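Local coordinates for fiber protein (PDB 5FJL) that probably attaches the virus to a host-cell receptor, being the trimeric head domain at the tip of the adenovirus fibre, at residues V37-S48 against I52-I64. Residues are numbered along the deposited sequence; the frame is centred on the assembly and turned at random.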
loop_
_atom_site.group_PDB
_atom_site.type_symbol
_atom_site.label_atom_id
_atom_site.label_comp_id
_atom_site.label_asym_id
_atom_site.label_seq_id
_atom_site.Cartn_x
_atom_site.Cartn_y
_atom_site.Cartn_z
ATOM N N VAL A 37 20.672 -9.008 12.783
ATOM C CA VAL A 37 19.355 -8.391 13.165
ATOM C C VAL A 37 19.315 -8.001 14.658
ATOM O O VAL A 37 19.875 -8.696 15.523
ATOM C CB VAL A 37 18.147 -9.312 12.798
ATOM C CG1 VAL A 37 18.117 -10.586 13.646
ATOM C CG2 VAL A 37 16.815 -8.576 12.919
ATOM N N SER A 38 18.666 -6.879 14.951
ATOM C CA SER A 38 18.386 -6.485 16.332
ATOM C C SER A 38 16.983 -5.901 16.377
ATOM O O SER A 38 16.372 -5.683 15.326
ATOM C CB SER A 38 19.432 -5.493 16.850
ATOM O OG SER A 38 19.420 -4.282 16.115
ATOM N N TYR A 39 16.475 -5.716 17.591
ATOM C CA TYR A 39 15.084 -5.344 17.829
ATOM C C TYR A 39 15.060 -4.280 18.891
ATOM O O TYR A 39 15.901 -4.282 19.800
ATOM C CB TYR A 39 14.296 -6.566 18.313
ATOM C CG TYR A 39 14.456 -7.781 17.414
ATOM C CD1 TYR A 39 13.616 -7.964 16.305
ATOM C CD2 TYR A 39 15.472 -8.731 17.638
ATOM C CE1 TYR A 39 13.761 -9.060 15.462
ATOM C CE2 TYR A 39 15.630 -9.833 16.789
ATOM C CZ TYR A 39 14.762 -9.997 15.704
ATOM O OH TYR A 39 14.883 -11.082 14.856
ATOM N N SER A 40 14.138 -3.331 18.786
ATOM C CA SER A 40 13.914 -2.355 19.853
ATOM C C SER A 40 12.418 -2.150 20.020
ATOM O O SER A 40 11.696 -2.103 19.030
ATOM C CB SER A 40 14.570 -1.024 19.508
ATOM O OG SER A 40 14.386 -0.054 20.531
ATOM N N ASP A 41 11.966 -2.031 21.246
ATOM C CA ASP A 41 10.577 -1.741 21.564
ATOM C C ASP A 41 10.516 -0.301 21.996
ATOM O O ASP A 41 11.462 0.239 22.587
ATOM C CB ASP A 41 10.067 -2.619 22.701
ATOM C CG ASP A 41 9.886 -4.077 22.285
ATOM O OD1 ASP A 41 9.665 -4.348 21.093
ATOM O OD2 ASP A 41 9.977 -4.960 23.158
ATOM N N GLY A 42 9.385 0.341 21.720
ATOM C CA GLY A 42 9.149 1.686 22.190
ATOM C C GLY A 42 7.666 2.007 22.254
ATOM O O GLY A 42 6.807 1.185 21.971
ATOM N N HIS A 43 7.359 3.219 22.689
ATOM C CA HIS A 43 5.992 3.685 22.706
ATOM C C HIS A 43 5.915 5.182 22.584
ATOM O O HIS A 43 6.887 5.908 22.804
ATOM C CB HIS A 43 5.231 3.185 23.967
ATOM C CG HIS A 43 5.626 3.848 25.246
ATOM N ND1 HIS A 43 6.649 3.368 26.025
ATOM C CD2 HIS A 43 5.169 4.957 25.865
ATOM C CE1 HIS A 43 6.773 4.138 27.105
ATOM N NE2 HIS A 43 5.860 5.074 27.049
ATOM N N PHE A 44 4.719 5.633 22.248
ATOM C CA PHE A 44 4.342 7.039 22.255
ATOM C C PHE A 44 3.053 7.249 23.038
ATOM O O PHE A 44 2.233 6.304 23.159
ATOM C CB PHE A 44 4.090 7.590 20.838
ATOM C CG PHE A 44 5.314 7.685 19.969
ATOM C CD1 PHE A 44 6.247 8.651 20.198
ATOM C CD2 PHE A 44 5.503 6.805 18.903
ATOM C CE1 PHE A 44 7.372 8.754 19.399
ATOM C CE2 PHE A 44 6.619 6.915 18.089
ATOM C CZ PHE A 44 7.548 7.895 18.345
ATOM N N LEU A 45 2.873 8.436 23.589
ATOM C CA LEU A 45 1.625 8.902 24.189
ATOM C C LEU A 45 0.931 9.859 23.240
ATOM O O LEU A 45 1.586 10.744 22.668
ATOM C CB LEU A 45 1.858 9.618 25.536
ATOM C CG LEU A 45 1.991 8.761 26.816
ATOM C CD1 LEU A 45 0.642 8.277 27.286
ATOM C CD2 LEU A 45 2.909 7.622 26.640
ATOM N N THR A 46 -0.372 9.722 23.113
ATOM C CA THR A 46 -1.200 10.673 22.365
ATOM C C THR A 46 -1.732 11.767 23.309
ATOM O O THR A 46 -1.628 11.648 24.552
ATOM C CB THR A 46 -2.411 9.980 21.746
ATOM O OG1 THR A 46 -3.229 9.480 22.801
ATOM C CG2 THR A 46 -2.021 8.792 20.843
ATOM N N LYS A 47 -2.331 12.805 22.747
ATOM C CA LYS A 47 -2.851 13.932 23.562
ATOM C C LYS A 47 -3.882 13.493 24.555
ATOM O O LYS A 47 -3.926 14.059 25.652
ATOM C CB LYS A 47 -3.409 15.049 22.710
ATOM C CG LYS A 47 -2.317 15.786 21.987
ATOM C CD LYS A 47 -2.782 17.126 21.409
ATOM C CE LYS A 47 -3.660 16.965 20.216
ATOM N NZ LYS A 47 -4.376 18.241 19.879
ATOM N N SER A 48 -4.689 12.488 24.241
ATOM C CA SER A 48 -5.750 12.033 25.137
ATOM C C SER A 48 -5.215 11.022 26.159
ATOM O O SER A 48 -6.002 10.493 26.959
ATOM C CB SER A 48 -6.918 11.418 24.365
ATOM O OG SER A 48 -6.530 10.212 23.719
ATOM N N ILE A 52 0.635 4.099 22.238
ATOM C CA ILE A 52 0.932 3.408 20.972
ATOM C C ILE A 52 2.235 2.666 21.186
ATOM O O ILE A 52 3.263 3.286 21.330
ATOM C CB ILE A 52 1.160 4.389 19.774
ATOM C CG1 ILE A 52 -0.075 5.235 19.451
ATOM C CG2 ILE A 52 1.607 3.623 18.517
ATOM C CD1 ILE A 52 0.261 6.371 18.500
ATOM N N ASN A 53 2.211 1.355 21.152
ATOM C CA ASN A 53 3.434 0.562 21.285
ATOM C C ASN A 53 3.943 0.223 19.917
ATOM O O ASN A 53 3.145 0.022 18.968
ATOM C CB ASN A 53 3.138 -0.730 22.049
ATOM C CG ASN A 53 2.791 -0.453 23.484
ATOM O OD1 ASN A 53 3.584 0.082 24.223
ATOM N ND2 ASN A 53 1.531 -0.652 23.818
ATOM N N PHE A 54 5.255 0.165 19.762
ATOM C CA PHE A 54 5.830 -0.296 18.509
ATOM C C PHE A 54 7.057 -1.175 18.727
ATOM O O PHE A 54 7.670 -1.121 19.784
ATOM C CB PHE A 54 6.140 0.897 17.611
ATOM C CG PHE A 54 7.192 1.822 18.155
ATOM C CD1 PHE A 54 8.546 1.564 17.980
ATOM C CD2 PHE A 54 6.821 2.961 18.848
ATOM C CE1 PHE A 54 9.523 2.434 18.495
ATOM C CE2 PHE A 54 7.791 3.842 19.329
ATOM C CZ PHE A 54 9.128 3.570 19.168
ATOM N N ARG A 55 7.384 -1.997 17.728
ATOM C CA ARG A 55 8.592 -2.805 17.721
ATOM C C ARG A 55 9.320 -2.594 16.435
ATOM O O ARG A 55 8.705 -2.744 15.371
ATOM C CB ARG A 55 8.282 -4.277 17.876
ATOM C CG ARG A 55 9.532 -5.146 17.918
ATOM C CD ARG A 55 9.271 -6.436 18.676
ATOM N NE ARG A 55 10.519 -7.070 19.077
ATOM C CZ ARG A 55 10.768 -7.625 20.270
ATOM N NH1 ARG A 55 9.854 -7.637 21.255
ATOM N NH2 ARG A 55 11.971 -8.170 20.491
ATOM N N LYS A 56 10.595 -2.220 16.502
ATOM C CA LYS A 56 11.458 -1.994 15.332
ATOM C C LYS A 56 12.345 -3.212 15.165
ATOM O O LYS A 56 12.915 -3.716 16.151
ATOM C CB LYS A 56 12.329 -0.778 15.551
ATOM C CG LYS A 56 11.567 0.498 15.763
ATOM C CD LYS A 56 12.470 1.676 16.036
ATOM C CE LYS A 56 13.101 2.252 14.790
ATOM N NZ LYS A 56 13.600 3.627 15.046
ATOM N N THR A 57 12.419 -3.722 13.947
ATOM C CA THR A 57 13.337 -4.783 13.549
ATOM C C THR A 57 14.342 -4.180 12.581
ATOM O O THR A 57 13.964 -3.674 11.528
ATOM C CB THR A 57 12.562 -5.936 12.876
ATOM O OG1 THR A 57 11.609 -6.469 13.798
ATOM C CG2 THR A 57 13.494 -7.051 12.422
ATOM N N ARG A 58 15.634 -4.233 12.928
ATOM C CA ARG A 58 16.687 -3.664 12.105
ATOM C C ARG A 58 17.431 -4.753 11.370
ATOM O O ARG A 58 17.986 -5.639 12.022
ATOM C CB ARG A 58 17.716 -2.945 12.962
ATOM C CG ARG A 58 17.149 -1.964 13.950
ATOM C CD ARG A 58 18.225 -1.006 14.466
ATOM N NE ARG A 58 17.673 0.275 14.926
ATOM C CZ ARG A 58 16.791 0.444 15.919
ATOM N NH1 ARG A 58 16.297 -0.591 16.593
ATOM N NH2 ARG A 58 16.381 1.680 16.232
ATOM N N VAL A 59 17.476 -4.663 10.043
ATOM C CA VAL A 59 18.370 -5.502 9.230
ATOM C C VAL A 59 19.238 -4.628 8.325
ATOM O O VAL A 59 18.768 -4.091 7.312
ATOM C CB VAL A 59 17.597 -6.566 8.438
ATOM C CG1 VAL A 59 17.254 -7.726 9.353
ATOM C CG2 VAL A 59 16.331 -6.001 7.818
ATOM N N THR A 60 20.508 -4.487 8.714
ATOM C CA THR A 60 21.436 -3.506 8.140
ATOM C C THR A 60 20.854 -2.085 8.273
ATOM O O THR A 60 20.370 -1.733 9.354
ATOM C CB THR A 60 21.836 -3.857 6.682
ATOM O OG1 THR A 60 20.842 -3.359 5.781
ATOM C CG2 THR A 60 21.992 -5.371 6.486
ATOM N N SER A 61 20.867 -1.291 7.192
ATOM C CA SER A 61 20.328 0.075 7.201
ATOM C C SER A 61 18.816 0.180 6.972
ATOM O O SER A 61 18.301 1.303 6.859
ATOM C CB SER A 61 21.033 0.941 6.143
ATOM O OG SER A 61 20.760 0.466 4.829
ATOM N N ILE A 62 18.111 -0.948 6.862
ATOM C CA ILE A 62 16.644 -0.873 6.840
ATOM C C ILE A 62 15.992 -1.368 8.115
ATOM O O ILE A 62 16.299 -2.471 8.614
ATOM C CB ILE A 62 15.978 -1.572 5.657
ATOM C CG1 ILE A 62 14.503 -1.217 5.700
ATOM C CG2 ILE A 62 16.056 -3.083 5.736
ATOM C CD1 ILE A 62 13.769 -1.563 4.458
ATOM N N THR A 63 15.051 -0.551 8.596
ATOM C CA THR A 63 14.284 -0.875 9.773
ATOM C C THR A 63 12.819 -1.095 9.357
ATOM O O THR A 63 12.303 -0.348 8.532
ATOM C CB THR A 63 14.342 0.265 10.796
ATOM O OG1 THR A 63 15.710 0.526 11.162
ATOM C CG2 THR A 63 13.563 -0.083 12.047
ATOM N N ILE A 64 12.191 -2.070 9.957
ATOM C CA ILE A 64 10.769 -2.370 9.758
ATOM C C ILE A 64 10.109 -2.234 11.105
ATOM O O ILE A 64 10.501 -2.888 12.075
ATOM C CB ILE A 64 10.551 -3.757 9.143
ATOM C CG1 ILE A 64 11.378 -3.794 7.848
ATOM C CG2 ILE A 64 9.045 -4.022 8.954
ATOM C CD1 ILE A 64 11.105 -4.879 6.853
HETATM O O HOH W 1 21.261 -7.027 10.906
HETATM O O HOH W 2 18.067 -2.214 17.356
HETATM O O HOH W 3 6.361 -1.014 23.802
#
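Ser-38, Ser-40, Gly-42 and Phe-44 face Arg-58, Lys-56, Phe-54 and Ile-52 as hydrogen-bonded pairs, so eight backbone bonds tie strand 38-45 antiparallel to strand 52-59. Most are short and straight, such as Lys-56 N to Ser-40 O at 2.8 Å; the longest, Ser-38 N to Arg-58 O at 3.3 Å, lies at the start of the first strand.

Aromatic contact centres on Phe-54. With CG set between its backbone N and carbonyl carbon (chi1 64°), the ring swings back across the partner strand and lays one face over Gly-42, whose CA sits 3.8 Å from the ring centroid in a CH-pi contact. The rim atom CE2 of the same ring meets CE2 of Phe-44 at 3.5 Å, the two planes inclined at 33°. Phe-44 and Ile-52 continue the apolar end of this face towards Leu-104.

On the other face the charged contact is Asp-41 with Arg-55. The carboxylate stands over the guanidinium at 77° to it, and OD2 lies 3.3 Å from Arg-55 NH1; no N-H points at the oxygen, so the salt bridge is one of charge alone. The extended arginine reaches on to Tyr-39, bringing Arg-55 NH2 to 3.6 Å from Tyr-39 CB. Thr-57 OG1 approaches the edge of the tyrosine ring, whose hydroxyl hydrogen-bonds Ser-61 of a neighbouring subunit.

One water bridges Gly-42 O and Asn-53 OD1, donating to both, while Asn-53 ND2 turns to Asn-69.

This is an antiparallel beta hairpin, extended by strand 62-67 through the type II' turn from Val-59 to Ile-62, and its Val-37 end packs against a neighbouring subunit in the trimeric fibre head.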